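Local coordinates for MarR family transcriptional regulator (Peptoclostridium difficile, PDB 5ERI), which probably acts as a DNA-binding transcription factor of the MarR family, working as a two-chain assembly that regulates gene expression, at residues Asp45-Glu50 with Asn131-Ile136; Lys49-Gln54 with Ala96-Lys101; Phe58-Arg63 with Ala84-Ala89; Met78-Lys83 with Asn162-Val167. All blocks are in the same frame, centred on the assembly; numbering follows the deposited sequence.

The four contacts run through one winged-helix subunit of a dimer. Contacts 1 and 2 start from the same stretch at the end of helix 29-47, sharing K49 and E50, and contact 3 is nested inside the loops that both close. Contact 4 crosses the other three along the chain. Contacts 2 and 3, with centres about 10 Å apart, share L61 packing within the winged-helix core. Contact 3 also touches contact 4, about 15 Å away between centres, through F60 and L79. Contacts 1 and 4 lie about 26 Å apart on opposite sides of the chain's centre, both reaching the second subunit, which is consistent with a DNA-binding domain whose setting depends on the dimer.

Contact 1 (Asp45-Glu50 with Asn131-Ile136); sequences DIKYKE and NRSIEI
K47, in the last turn of helix 29-47, stretches across to S133 on helix 117-138, and the two backbones stay well apart, 11.1 Å between the CA atoms. Only the tip of the lysine arrives: NZ stops 3.4 Å from S133 OG. A bend at chi3 (-83°) turns the end of an otherwise extended chain, and E129, one turn before S133, takes the ammonium in a salt bridge. The packed side is that of S133, which is buried, gives its OG to the backbone O of E129 in a hydrogen bond, and lies against L30 of the second subunit. R132 marks the loose side. Its guanidinium is exposed, with K47 NZ at its edge, 4.3 Å from R132 NH1, while I136 CD1 sits 3.8 Å above the centre of its plane. R132 NH2 is paired with E163 of the second subunit. The whole meeting buries just 103 Å², and the K47-E129 salt bridge, more than any apolar packing, joins the two helices. Two cations stand near each other here, but each has its own carboxylate, E129 within the chain and E163 across the dimer, which probably offsets much of their mutual repulsion.

Contact 2 (Lys49-Gln54 with Ala96-Lys101); sequences KELKLQ and AGYVDK
The start of the wing in this winged-helix domain is tied to the turn that leads into helix 57-66, and Y98 meets L51 and L53 to make the tie. Helix 83-95 finishes in a Schellman motif at G97, whose positive phi swings the chain round; Y98 comes next, just ahead of strand 99-103. Opposite it, K49 to K52 form a type I beta turn closed by K52 N to K49 O at 3.1 Å. L51 occupies the third position of that turn, and its carbonyl receives the phenol: Y98 OH donates to L51 O at 2.7 Å. The hydroxyl lies in the carbonyl plane, on a lone pair, with a C=O...OH angle of 138°. L51's own side chain crosses the tyrosine at about a right angle, CB lying 3.7 Å from Y98 OH. L53 comes from the opposite direction and lays its isobutyl group over one ring face. Its CD2 is 4.1 Å from the Y98 ring centroid, 29° off the normal, a CH-pi contact, and CD1 is 3.9 Å from Y98 CZ. On the other face, towards the rim, lies A96 O, which accepts a hydrogen bond from K118; the same lysine makes a cation-pi contact with the ring. The phenol is thus gripped at its tip and on both faces. L61 of helix 57-66 and L93 of helix 83-95 pack against both L53 and Y98, while Y98's backbone pairs with T116, just past strand 111-115.

Contact 3 (Phe58-Arg63 with Ala84-Ala89); sequences FTFLTR and ATTTKA
F60 points its ring from helix 57-66 straight into helix 83-95, where A89, T86 and T85 receive it on three different aspects. A89 lies over a face: its CB is 3.8 Å from the F60 ring centroid and 18° off the normal, a CH-pi contact, displaced towards the side of the ring where F60 CD2 and CE2 each come within 3.6 Å of the methyl. T86 stands at the edge, its OG1 near the ring plane and 3.8 Å from F60 CE1. T85 comes in obliquely, the long axes of the two side chains near a right angle, and touches with its methyl, CG2 being 4.2 Å from F60 CZ. Both threonines set the hydroxyl beside the backbone N (chi1 -58° for T85), which turns T85 OG1 back to D82 OD1, its hydrogen-bond partner at the helix start. T86 OG1 is likewise hydrogen-bonded to S76 OG, on helix 72-79, the first helix of the helix-turn-helix. As in other MarR proteins, the second helix of that motif, here 83-95, is probably the DNA-recognition helix, and F60 packs against it from helix 57-66. The axes of segments 58-63 and 84-89 pass 10.9 Å apart and cross at -88°, a spacing that the length of the phenylalanine spans. L79, also from helix 72-79, packs against the ring from the face opposite A89. On helix 57-66, T59 lies against R38 of the second subunit.

Contact 4 (Met78-Lys83 with Asn162-Val167); sequences MLKVDK and NEWFKV
W164 lays the face of its indole on the backbone of K80. K80 CA sits 3.8 Å from the centroid of the six-membered ring of W164, 12° off the normal, and K80 C is 3.8 Å from W164 CZ2. The bend at chi2 (-58°) folds the lysine chain along the same side of the indole, bringing CD to 3.8 Å from W164 CE3; from there it runs extended to the amine. V81 O adds an oblique approach, 3.5 Å from W164 CZ2. At the outer rim, K80 NZ stands at the edge of the F165 ring, 4.2 Å from F165 CE1; the amine's hydrogen bond goes to N77 O, with a long, weak ion pair to E161. K80, first to leave helical geometry after helix 72-79, has positive phi (54°) and turns its backbone against the indole. Two residues on, D82 N-caps helix 83-95, so W164 lies on the turn of the helix-turn-helix. From the second subunit, S42 OG and R38 NE hydrogen-bond K80 O and L79 O respectively, and S42 packs on W164. The last turns of helix 143-167 thus sit against the junction of helices 72-79 and 83-95, with L79 facing inward onto helix 57-66.

Contact 1 (Asp45-Glu50 with Asn131-Ile136)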
loop_
_atom_site.group_PDB
_atom_site.type_symbol
_atom_site.label_atom_id
_atom_site.label_comp_id
_atom_site.label_asym_id
_atom_site.label_seq_id
_atom_site.Cartn_x
_atom_site.Cartn_y
_atom_site.Cartn_z
ATOM N N ASP A 45 6.463 -8.755 4.335
ATOM C CA ASP A 45 5.788 -9.861 5.032
ATOM C C ASP A 45 6.649 -11.147 5.135
ATOM O O ASP A 45 6.496 -11.872 6.124
ATOM C CB ASP A 45 4.415 -10.181 4.372
ATOM C CG ASP A 45 3.286 -9.225 4.798
ATOM O OD1 ASP A 45 3.552 -8.117 5.281
ATOM O OD2 ASP A 45 2.116 -9.588 4.641
ATOM N N ILE A 46 7.537 -11.424 4.161
ATOM C CA ILE A 46 8.444 -12.613 4.226
ATOM C C ILE A 46 9.574 -12.367 5.227
ATOM O O ILE A 46 9.884 -13.190 6.093
ATOM C CB ILE A 46 9.051 -13.004 2.828
ATOM C CG1 ILE A 46 7.972 -13.148 1.714
ATOM C CG2 ILE A 46 9.901 -14.277 2.901
ATOM C CD1 ILE A 46 6.814 -14.046 2.019
ATOM N N LYS A 47 10.199 -11.215 5.117
ATOM C CA LYS A 47 11.356 -10.898 5.965
ATOM C C LYS A 47 10.947 -10.751 7.432
ATOM O O LYS A 47 11.668 -11.137 8.325
ATOM C CB LYS A 47 12.029 -9.629 5.462
ATOM C CG LYS A 47 12.428 -9.709 3.984
ATOM C CD LYS A 47 13.423 -8.631 3.546
ATOM C CE LYS A 47 12.795 -7.273 3.189
ATOM N NZ LYS A 47 13.791 -6.262 2.662
ATOM N N TYR A 48 9.744 -10.272 7.688
ATOM C CA TYR A 48 9.400 -9.880 9.042
ATOM C C TYR A 48 8.475 -10.853 9.700
ATOM O O TYR A 48 7.978 -10.551 10.806
ATOM C CB TYR A 48 8.753 -8.505 9.045
ATOM C CG TYR A 48 9.672 -7.391 8.673
ATOM C CD1 TYR A 48 10.862 -7.209 9.363
ATOM C CD2 TYR A 48 9.342 -6.491 7.637
ATOM C CE1 TYR A 48 11.722 -6.189 9.015
ATOM C CE2 TYR A 48 10.197 -5.473 7.273
ATOM C CZ TYR A 48 11.381 -5.309 7.964
ATOM O OH TYR A 48 12.208 -4.251 7.592
ATOM N N LYS A 49 8.237 -12.015 9.073
ATOM C CA LYS A 49 7.350 -13.051 9.672
ATOM C C LYS A 49 7.929 -13.603 10.977
ATOM O O LYS A 49 7.186 -13.795 11.965
ATOM C CB LYS A 49 7.091 -14.243 8.713
ATOM C CG LYS A 49 6.410 -15.471 9.370
ATOM C CD LYS A 49 6.093 -16.567 8.357
ATOM C CE LYS A 49 6.043 -17.953 9.006
ATOM N NZ LYS A 49 7.286 -18.757 8.764
ATOM N N GLU A 50 9.244 -13.880 10.950
ATOM C CA GLU A 50 9.936 -14.418 12.107
ATOM C C GLU A 50 9.927 -13.431 13.267
ATOM O O GLU A 50 9.613 -13.835 14.375
ATOM C CB GLU A 50 11.350 -14.953 11.772
ATOM C CG GLU A 50 11.490 -16.472 12.000
ATOM C CD GLU A 50 10.569 -17.349 11.129
ATOM O OE1 GLU A 50 11.107 -18.008 10.207
ATOM O OE2 GLU A 50 9.327 -17.420 11.368
ATOM N N ASN A 131 16.903 -0.184 3.284
ATOM C CA ASN A 131 17.967 0.236 2.340
ATOM C C ASN A 131 18.207 -0.861 1.304
ATOM O O ASN A 131 18.498 -0.566 0.165
ATOM C CB ASN A 131 19.256 0.544 3.057
ATOM C CG ASN A 131 19.219 1.874 3.795
ATOM O OD1 ASN A 131 18.538 2.839 3.401
ATOM N ND2 ASN A 131 20.007 1.944 4.851
ATOM N N ARG A 132 18.051 -2.118 1.712
ATOM C CA ARG A 132 18.144 -3.198 0.749
ATOM C C ARG A 132 16.996 -3.137 -0.302
ATOM O O ARG A 132 17.250 -3.365 -1.531
ATOM C CB ARG A 132 18.164 -4.530 1.492
ATOM C CG ARG A 132 18.540 -5.671 0.565
ATOM C CD ARG A 132 17.507 -6.777 0.591
ATOM N NE ARG A 132 17.796 -7.805 -0.395
ATOM C CZ ARG A 132 16.981 -8.818 -0.648
ATOM N NH1 ARG A 132 15.830 -8.924 0.007
ATOM N NH2 ARG A 132 17.309 -9.731 -1.544
ATOM N N SER A 133 15.759 -2.785 0.154
ATOM C CA SER A 133 14.602 -2.701 -0.790
ATOM C C SER A 133 14.786 -1.551 -1.691
ATOM O O SER A 133 14.395 -1.579 -2.860
ATOM C CB SER A 133 13.238 -2.585 -0.079
ATOM O OG SER A 133 13.266 -3.330 1.102
ATOM N N ILE A 134 15.364 -0.492 -1.139
ATOM C CA ILE A 134 15.620 0.729 -1.911
ATOM C C ILE A 134 16.600 0.433 -3.044
ATOM O O ILE A 134 16.439 0.886 -4.165
ATOM C CB ILE A 134 16.282 1.815 -1.030
ATOM C CG1 ILE A 134 15.225 2.547 -0.191
ATOM C CG2 ILE A 134 17.020 2.837 -1.900
ATOM C CD1 ILE A 134 15.824 3.233 1.004
ATOM N N GLU A 135 17.618 -0.326 -2.718
ATOM C CA GLU A 135 18.612 -0.669 -3.718
ATOM C C GLU A 135 17.952 -1.437 -4.920
ATOM O O GLU A 135 18.177 -1.101 -6.094
ATOM C CB GLU A 135 19.771 -1.445 -3.048
ATOM C CG GLU A 135 21.005 -0.573 -2.702
ATOM C CD GLU A 135 21.186 -0.134 -1.206
ATOM O OE1 GLU A 135 20.409 0.757 -0.663
ATOM O OE2 GLU A 135 22.186 -0.639 -0.589
ATOM N N ILE A 136 17.089 -2.396 -4.584
ATOM C CA ILE A 136 16.322 -3.188 -5.559
ATOM C C ILE A 136 15.484 -2.279 -6.387
ATOM O O ILE A 136 15.463 -2.460 -7.581
ATOM C CB ILE A 136 15.448 -4.280 -4.907
ATOM C CG1 ILE A 136 16.352 -5.373 -4.307
ATOM C CG2 ILE A 136 14.550 -4.953 -5.936
ATOM C CD1 ILE A 136 15.717 -6.299 -3.270
#

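Contact 2 (Lys49-Gln54 with Ala96-Lys101)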
loop_
_atom_site.group_PDB
_atom_site.type_symbol
_atom_site.label_atom_id
_atom_site.label_comp_id
_atom_site.label_asym_id
_atom_site.label_seq_id
_atom_site.Cartn_x
_atom_site.Cartn_y
_atom_site.Cartn_z
ATOM N N LYS A 49 8.237 -12.015 9.073
ATOM C CA LYS A 49 7.350 -13.051 9.672
ATOM C C LYS A 49 7.929 -13.603 10.977
ATOM O O LYS A 49 7.186 -13.795 11.965
ATOM C CB LYS A 49 7.091 -14.243 8.713
ATOM C CG LYS A 49 6.410 -15.471 9.370
ATOM C CD LYS A 49 6.093 -16.567 8.357
ATOM C CE LYS A 49 6.043 -17.953 9.006
ATOM N NZ LYS A 49 7.286 -18.757 8.764
ATOM N N GLU A 50 9.244 -13.880 10.950
ATOM C CA GLU A 50 9.936 -14.418 12.107
ATOM C C GLU A 50 9.927 -13.431 13.267
ATOM O O GLU A 50 9.613 -13.835 14.375
ATOM C CB GLU A 50 11.350 -14.953 11.772
ATOM C CG GLU A 50 11.490 -16.472 12.000
ATOM C CD GLU A 50 10.569 -17.349 11.129
ATOM O OE1 GLU A 50 11.107 -18.008 10.207
ATOM O OE2 GLU A 50 9.327 -17.420 11.368
ATOM N N LEU A 51 10.207 -12.152 13.006
ATOM C CA LEU A 51 10.026 -11.121 14.017
ATOM C C LEU A 51 8.598 -10.734 14.398
ATOM O O LEU A 51 8.419 -9.882 15.249
ATOM C CB LEU A 51 10.746 -9.864 13.593
ATOM C CG LEU A 51 12.249 -10.060 13.518
ATOM C CD1 LEU A 51 12.884 -8.923 12.738
ATOM C CD2 LEU A 51 12.811 -10.144 14.938
ATOM N N LYS A 52 7.577 -11.324 13.787
ATOM C CA LYS A 52 6.180 -10.928 14.049
ATOM C C LYS A 52 5.852 -9.431 13.764
ATOM O O LYS A 52 5.012 -8.797 14.392
ATOM C CB LYS A 52 5.761 -11.382 15.447
ATOM C CG LYS A 52 4.806 -12.584 15.371
ATOM C CD LYS A 52 4.713 -13.392 16.671
ATOM C CE LYS A 52 3.366 -14.119 16.835
ATOM N NZ LYS A 52 3.367 -15.538 16.365
ATOM N N LEU A 53 6.520 -8.888 12.762
ATOM C CA LEU A 53 6.358 -7.488 12.340
ATOM C C LEU A 53 5.760 -7.326 10.925
ATOM O O LEU A 53 5.902 -6.257 10.282
ATOM C CB LEU A 53 7.733 -6.818 12.391
ATOM C CG LEU A 53 8.144 -6.407 13.801
ATOM C CD1 LEU A 53 9.603 -6.042 13.815
ATOM C CD2 LEU A 53 7.356 -5.271 14.435
ATOM N N GLN A 54 5.053 -8.360 10.456
ATOM C CA GLN A 54 4.435 -8.388 9.107
ATOM C C GLN A 54 3.145 -7.506 9.058
ATOM O O GLN A 54 2.662 -7.009 10.100
ATOM C CB GLN A 54 4.157 -9.856 8.687
ATOM C CG GLN A 54 3.695 -10.762 9.825
ATOM C CD GLN A 54 3.674 -12.180 9.412
ATOM O OE1 GLN A 54 3.792 -12.495 8.223
ATOM N NE2 GLN A 54 3.536 -13.067 10.386
ATOM N N ALA A 96 3.295 -7.910 21.625
ATOM C CA ALA A 96 4.574 -8.520 21.236
ATOM C C ALA A 96 5.787 -7.895 21.957
ATOM O O ALA A 96 6.917 -8.272 21.636
ATOM C CB ALA A 96 4.764 -8.421 19.740
ATOM N N GLY A 97 5.579 -6.931 22.881
ATOM C CA GLY A 97 6.722 -6.319 23.639
ATOM C C GLY A 97 7.623 -5.337 22.862
ATOM O O GLY A 97 8.810 -5.163 23.186
ATOM N N TYR A 98 7.093 -4.680 21.826
ATOM C CA TYR A 98 7.948 -3.788 21.039
ATOM C C TYR A 98 7.709 -2.344 21.467
ATOM O O TYR A 98 8.547 -1.486 21.284
ATOM C CB TYR A 98 7.685 -3.958 19.549
ATOM C CG TYR A 98 8.245 -5.178 18.891
ATOM C CD1 TYR A 98 9.590 -5.354 18.809
ATOM C CD2 TYR A 98 7.422 -6.079 18.224
ATOM C CE1 TYR A 98 10.129 -6.432 18.150
ATOM C CE2 TYR A 98 7.944 -7.179 17.558
ATOM C CZ TYR A 98 9.319 -7.334 17.527
ATOM O OH TYR A 98 9.916 -8.395 16.923
ATOM N N VAL A 99 6.575 -2.093 22.098
ATOM C CA VAL A 99 6.164 -0.745 22.394
ATOM C C VAL A 99 5.557 -0.672 23.776
ATOM O O VAL A 99 4.891 -1.589 24.199
ATOM C CB VAL A 99 5.083 -0.308 21.380
ATOM C CG1 VAL A 99 4.367 0.952 21.799
ATOM C CG2 VAL A 99 5.737 -0.082 20.027
ATOM N N ASP A 100 5.768 0.453 24.455
ATOM C CA ASP A 100 5.061 0.775 25.700
ATOM C C ASP A 100 4.210 1.982 25.413
ATOM O O ASP A 100 4.610 2.823 24.644
ATOM C CB ASP A 100 6.050 1.116 26.826
ATOM C CG ASP A 100 6.845 -0.095 27.309
ATOM O OD1 ASP A 100 6.259 -1.228 27.395
ATOM O OD2 ASP A 100 8.051 0.102 27.601
ATOM N N LYS A 101 3.006 2.029 25.963
ATOM C CA LYS A 101 2.164 3.229 25.916
ATOM C C LYS A 101 1.887 3.687 27.339
ATOM O O LYS A 101 1.696 2.861 28.238
ATOM C CB LYS A 101 0.844 3.036 25.181
ATOM C CG LYS A 101 -0.227 2.214 25.861
ATOM C CD LYS A 101 -1.512 2.214 25.007
ATOM C CE LYS A 101 -2.661 1.400 25.632
ATOM N NZ LYS A 101 -2.463 -0.086 25.804
#

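Contact 3 (Phe58-Arg63 with Ala84-Ala89)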
loop_
_atom_site.group_PDB
_atom_site.type_symbol
_atom_site.label_atom_id
_atom_site.label_comp_id
_atom_site.label_asym_id
_atom_site.label_seq_id
_atom_site.Cartn_x
_atom_site.Cartn_y
_atom_site.Cartn_z
ATOM N N PHE A 58 5.988 -3.230 11.086
ATOM C CA PHE A 58 7.336 -2.646 11.103
ATOM C C PHE A 58 7.253 -1.177 10.792
ATOM O O PHE A 58 8.013 -0.389 11.273
ATOM C CB PHE A 58 8.228 -3.343 10.103
ATOM C CG PHE A 58 7.812 -3.120 8.668
ATOM C CD1 PHE A 58 6.886 -3.933 8.084
ATOM C CD2 PHE A 58 8.381 -2.097 7.900
ATOM C CE1 PHE A 58 6.492 -3.731 6.795
ATOM C CE2 PHE A 58 8.000 -1.890 6.578
ATOM C CZ PHE A 58 7.048 -2.717 6.030
ATOM N N THR A 59 6.246 -0.769 10.051
ATOM C CA THR A 59 6.077 0.641 9.711
ATOM C C THR A 59 5.758 1.497 10.960
ATOM O O THR A 59 6.347 2.530 11.186
ATOM C CB THR A 59 4.996 0.754 8.666
ATOM O OG1 THR A 59 5.481 0.101 7.493
ATOM C CG2 THR A 59 4.699 2.186 8.330
ATOM N N PHE A 60 4.800 1.053 11.741
ATOM C CA PHE A 60 4.462 1.711 12.983
ATOM C C PHE A 60 5.627 1.731 13.946
ATOM O O PHE A 60 5.919 2.763 14.596
ATOM C CB PHE A 60 3.212 1.039 13.638
ATOM C CG PHE A 60 1.914 1.215 12.836
ATOM C CD1 PHE A 60 1.114 2.342 13.008
ATOM C CD2 PHE A 60 1.494 0.257 11.956
ATOM C CE1 PHE A 60 -0.045 2.544 12.267
ATOM C CE2 PHE A 60 0.293 0.418 11.228
ATOM C CZ PHE A 60 -0.457 1.576 11.335
ATOM N N LEU A 61 6.303 0.600 14.049
ATOM C CA LEU A 61 7.461 0.526 14.924
ATOM C C LEU A 61 8.565 1.536 14.581
ATOM O O LEU A 61 9.063 2.253 15.464
ATOM C CB LEU A 61 7.990 -0.877 14.943
ATOM C CG LEU A 61 9.119 -1.168 15.928
ATOM C CD1 LEU A 61 8.704 -0.607 17.269
ATOM C CD2 LEU A 61 9.352 -2.674 16.001
ATOM N N THR A 62 8.947 1.633 13.315
ATOM C CA THR A 62 10.008 2.582 12.942
ATOM C C THR A 62 9.635 3.991 13.303
ATOM O O THR A 62 10.494 4.749 13.746
ATOM C CB THR A 62 10.388 2.546 11.429
ATOM O OG1 THR A 62 9.283 2.960 10.654
ATOM C CG2 THR A 62 10.723 1.170 10.964
ATOM N N ARG A 63 8.378 4.379 13.070
ATOM C CA ARG A 63 7.987 5.735 13.429
ATOM C C ARG A 63 8.027 6.011 14.919
ATOM O O ARG A 63 8.356 7.141 15.366
ATOM C CB ARG A 63 6.616 6.079 12.920
ATOM C CG ARG A 63 6.451 5.973 11.439
ATOM C CD ARG A 63 7.603 6.576 10.631
ATOM N NE ARG A 63 7.664 5.886 9.361
ATOM C CZ ARG A 63 7.192 6.345 8.242
ATOM N NH1 ARG A 63 6.674 7.569 8.193
ATOM N NH2 ARG A 63 7.271 5.580 7.148
ATOM N N ALA A 84 -8.335 4.109 14.126
ATOM C CA ALA A 84 -8.673 2.694 14.361
ATOM C C ALA A 84 -7.587 1.725 13.863
ATOM O O ALA A 84 -7.198 0.749 14.526
ATOM C CB ALA A 84 -10.006 2.368 13.690
ATOM N N THR A 85 -7.044 2.026 12.697
ATOM C CA THR A 85 -5.964 1.206 12.185
ATOM C C THR A 85 -4.794 1.241 13.155
ATOM O O THR A 85 -4.227 0.198 13.471
ATOM C CB THR A 85 -5.521 1.722 10.797
ATOM O OG1 THR A 85 -6.641 1.688 9.938
ATOM C CG2 THR A 85 -4.431 0.847 10.198
ATOM N N THR A 86 -4.438 2.453 13.606
ATOM C CA THR A 86 -3.296 2.676 14.463
ATOM C C THR A 86 -3.453 1.983 15.774
ATOM O O THR A 86 -2.533 1.279 16.223
ATOM C CB THR A 86 -3.066 4.168 14.679
ATOM O OG1 THR A 86 -2.844 4.780 13.411
ATOM C CG2 THR A 86 -1.848 4.419 15.574
ATOM N N THR A 87 -4.634 2.125 16.371
ATOM C CA THR A 87 -4.974 1.476 17.658
ATOM C C THR A 87 -4.754 -0.047 17.620
ATOM O O THR A 87 -4.062 -0.647 18.472
ATOM C CB THR A 87 -6.479 1.828 17.981
ATOM O OG1 THR A 87 -6.624 3.240 18.020
ATOM C CG2 THR A 87 -6.992 1.240 19.326
ATOM N N LYS A 88 -5.257 -0.677 16.567
ATOM C CA LYS A 88 -5.107 -2.133 16.408
ATOM C C LYS A 88 -3.676 -2.530 16.243
ATOM O O LYS A 88 -3.213 -3.503 16.811
ATOM C CB LYS A 88 -5.972 -2.664 15.224
ATOM C CG LYS A 88 -7.487 -2.362 15.373
ATOM C CD LYS A 88 -8.421 -3.029 14.346
ATOM C CE LYS A 88 -8.629 -4.517 14.623
ATOM N NZ LYS A 88 -9.532 -4.767 15.783
ATOM N N ALA A 89 -2.929 -1.753 15.476
ATOM C CA ALA A 89 -1.523 -2.102 15.294
ATOM C C ALA A 89 -0.703 -1.877 16.576
ATOM O O ALA A 89 0.219 -2.667 16.918
ATOM C CB ALA A 89 -0.958 -1.253 14.174
#

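Contact 4 (Met78-Lys83 with Asn162-Val167)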
loop_
_atom_site.group_PDB
_atom_site.type_symbol
_atom_site.label_atom_id
_atom_site.label_comp_id
_atom_site.label_asym_id
_atom_site.label_seq_id
_atom_site.Cartn_x
_atom_site.Cartn_y
_atom_site.Cartn_z
ATOM N N MET A 78 0.796 11.063 10.593
ATOM C CA MET A 78 2.084 10.862 9.951
ATOM C C MET A 78 2.012 9.735 8.876
ATOM O O MET A 78 2.608 9.826 7.777
ATOM C CB MET A 78 3.089 10.519 11.018
ATOM C CG MET A 78 4.459 10.124 10.514
ATOM S SD MET A 78 5.566 10.375 11.875
ATOM C CE MET A 78 6.451 8.913 11.907
ATOM N N LEU A 79 1.229 8.725 9.164
ATOM C CA LEU A 79 1.147 7.550 8.321
ATOM C C LEU A 79 -0.008 7.548 7.369
ATOM O O LEU A 79 -0.188 6.628 6.532
ATOM C CB LEU A 79 1.106 6.333 9.215
ATOM C CG LEU A 79 2.453 6.060 9.837
ATOM C CD1 LEU A 79 2.332 4.881 10.765
ATOM C CD2 LEU A 79 3.566 5.735 8.818
ATOM N N LYS A 80 -0.778 8.600 7.462
ATOM C CA LYS A 80 -1.976 8.761 6.646
ATOM C C LYS A 80 -3.010 7.600 6.698
ATOM O O LYS A 80 -3.523 7.099 5.682
ATOM C CB LYS A 80 -1.576 9.071 5.221
ATOM C CG LYS A 80 -0.396 10.011 5.045
ATOM C CD LYS A 80 -0.543 11.377 5.679
ATOM C CE LYS A 80 0.773 12.096 5.411
ATOM N NZ LYS A 80 1.161 13.092 6.418
ATOM N N VAL A 81 -3.265 7.144 7.890
ATOM C CA VAL A 81 -4.289 6.152 8.138
ATOM C C VAL A 81 -5.235 6.683 9.232
ATOM O O VAL A 81 -4.868 7.623 9.949
ATOM C CB VAL A 81 -3.682 4.856 8.644
ATOM C CG1 VAL A 81 -2.810 4.222 7.589
ATOM C CG2 VAL A 81 -2.863 5.053 9.927
ATOM N N ASP A 82 -6.405 6.069 9.383
ATOM C CA ASP A 82 -7.337 6.420 10.465
ATOM C C ASP A 82 -6.929 5.800 11.804
ATOM O O ASP A 82 -6.142 4.834 11.863
ATOM C CB ASP A 82 -8.769 6.031 10.128
ATOM C CG ASP A 82 -8.965 4.531 10.085
ATOM O OD1 ASP A 82 -7.974 3.805 10.348
ATOM O OD2 ASP A 82 -10.104 4.075 9.765
ATOM N N LYS A 83 -7.449 6.391 12.879
ATOM C CA LYS A 83 -6.981 6.103 14.247
ATOM C C LYS A 83 -7.239 4.637 14.637
ATOM O O LYS A 83 -6.432 3.974 15.345
ATOM C CB LYS A 83 -7.600 7.116 15.263
ATOM C CG LYS A 83 -7.050 6.996 16.686
ATOM C CD LYS A 83 -7.630 8.074 17.622
ATOM C CE LYS A 83 -7.803 7.608 19.078
ATOM N NZ LYS A 83 -9.071 6.828 19.288
ATOM N N ASN A 162 -2.875 16.455 0.933
ATOM C CA ASN A 162 -3.817 17.548 0.959
ATOM C C ASN A 162 -5.186 17.004 0.876
ATOM O O ASN A 162 -6.035 17.355 1.702
ATOM C CB ASN A 162 -3.641 18.504 -0.239
ATOM C CG ASN A 162 -2.700 19.657 0.053
ATOM O OD1 ASN A 162 -3.133 20.817 0.130
ATOM N ND2 ASN A 162 -1.407 19.350 0.216
ATOM N N GLU A 163 -5.420 16.132 -0.106
ATOM C CA GLU A 163 -6.757 15.616 -0.228
ATOM C C GLU A 163 -7.136 14.802 0.977
ATOM O O GLU A 163 -8.283 14.878 1.449
ATOM C CB GLU A 163 -6.973 14.788 -1.491
ATOM C CG GLU A 163 -7.837 15.478 -2.563
ATOM C CD GLU A 163 -9.308 15.651 -2.173
ATOM O OE1 GLU A 163 -9.614 16.665 -1.509
ATOM O OE2 GLU A 163 -10.161 14.788 -2.501
ATOM N N TRP A 164 -6.210 13.986 1.470
ATOM C CA TRP A 164 -6.553 13.185 2.657
ATOM C C TRP A 164 -6.950 14.100 3.878
ATOM O O TRP A 164 -7.883 13.790 4.583
ATOM C CB TRP A 164 -5.441 12.178 3.033
ATOM C CG TRP A 164 -5.764 11.340 4.239
ATOM C CD1 TRP A 164 -6.718 10.333 4.312
ATOM C CD2 TRP A 164 -5.181 11.423 5.543
ATOM N NE1 TRP A 164 -6.715 9.783 5.556
ATOM C CE2 TRP A 164 -5.816 10.447 6.344
ATOM C CE3 TRP A 164 -4.230 12.257 6.126
ATOM C CZ2 TRP A 164 -5.490 10.237 7.685
ATOM C CZ3 TRP A 164 -3.905 12.069 7.484
ATOM C CH2 TRP A 164 -4.529 11.043 8.240
ATOM N N PHE A 165 -6.255 15.209 4.114
ATOM C CA PHE A 165 -6.628 16.111 5.234
ATOM C C PHE A 165 -8.046 16.710 5.066
ATOM O O PHE A 165 -8.820 16.759 6.035
ATOM C CB PHE A 165 -5.570 17.172 5.472
ATOM C CG PHE A 165 -4.385 16.656 6.236
ATOM C CD1 PHE A 165 -3.573 15.641 5.710
ATOM C CD2 PHE A 165 -4.066 17.171 7.490
ATOM C CE1 PHE A 165 -2.470 15.159 6.410
ATOM C CE2 PHE A 165 -2.958 16.696 8.199
ATOM C CZ PHE A 165 -2.161 15.687 7.656
ATOM N N LYS A 166 -8.403 17.095 3.836
ATOM C CA LYS A 166 -9.761 17.564 3.527
ATOM C C LYS A 166 -10.838 16.512 3.793
ATOM O O LYS A 166 -11.887 16.802 4.355
ATOM C CB LYS A 166 -9.854 18.042 2.066
ATOM C CG LYS A 166 -9.012 19.273 1.792
ATOM C CD LYS A 166 -9.218 19.776 0.367
ATOM C CE LYS A 166 -8.039 20.620 -0.112
ATOM N NZ LYS A 166 -8.056 20.667 -1.601
ATOM N N VAL A 167 -10.566 15.287 3.386
ATOM C CA VAL A 167 -11.588 14.260 3.318
ATOM C C VAL A 167 -11.719 13.514 4.652
ATOM O O VAL A 167 -12.754 12.893 4.905
ATOM C CB VAL A 167 -11.299 13.316 2.089
ATOM C CG1 VAL A 167 -11.148 11.842 2.461
ATOM C CG2 VAL A 167 -12.341 13.454 1.002
#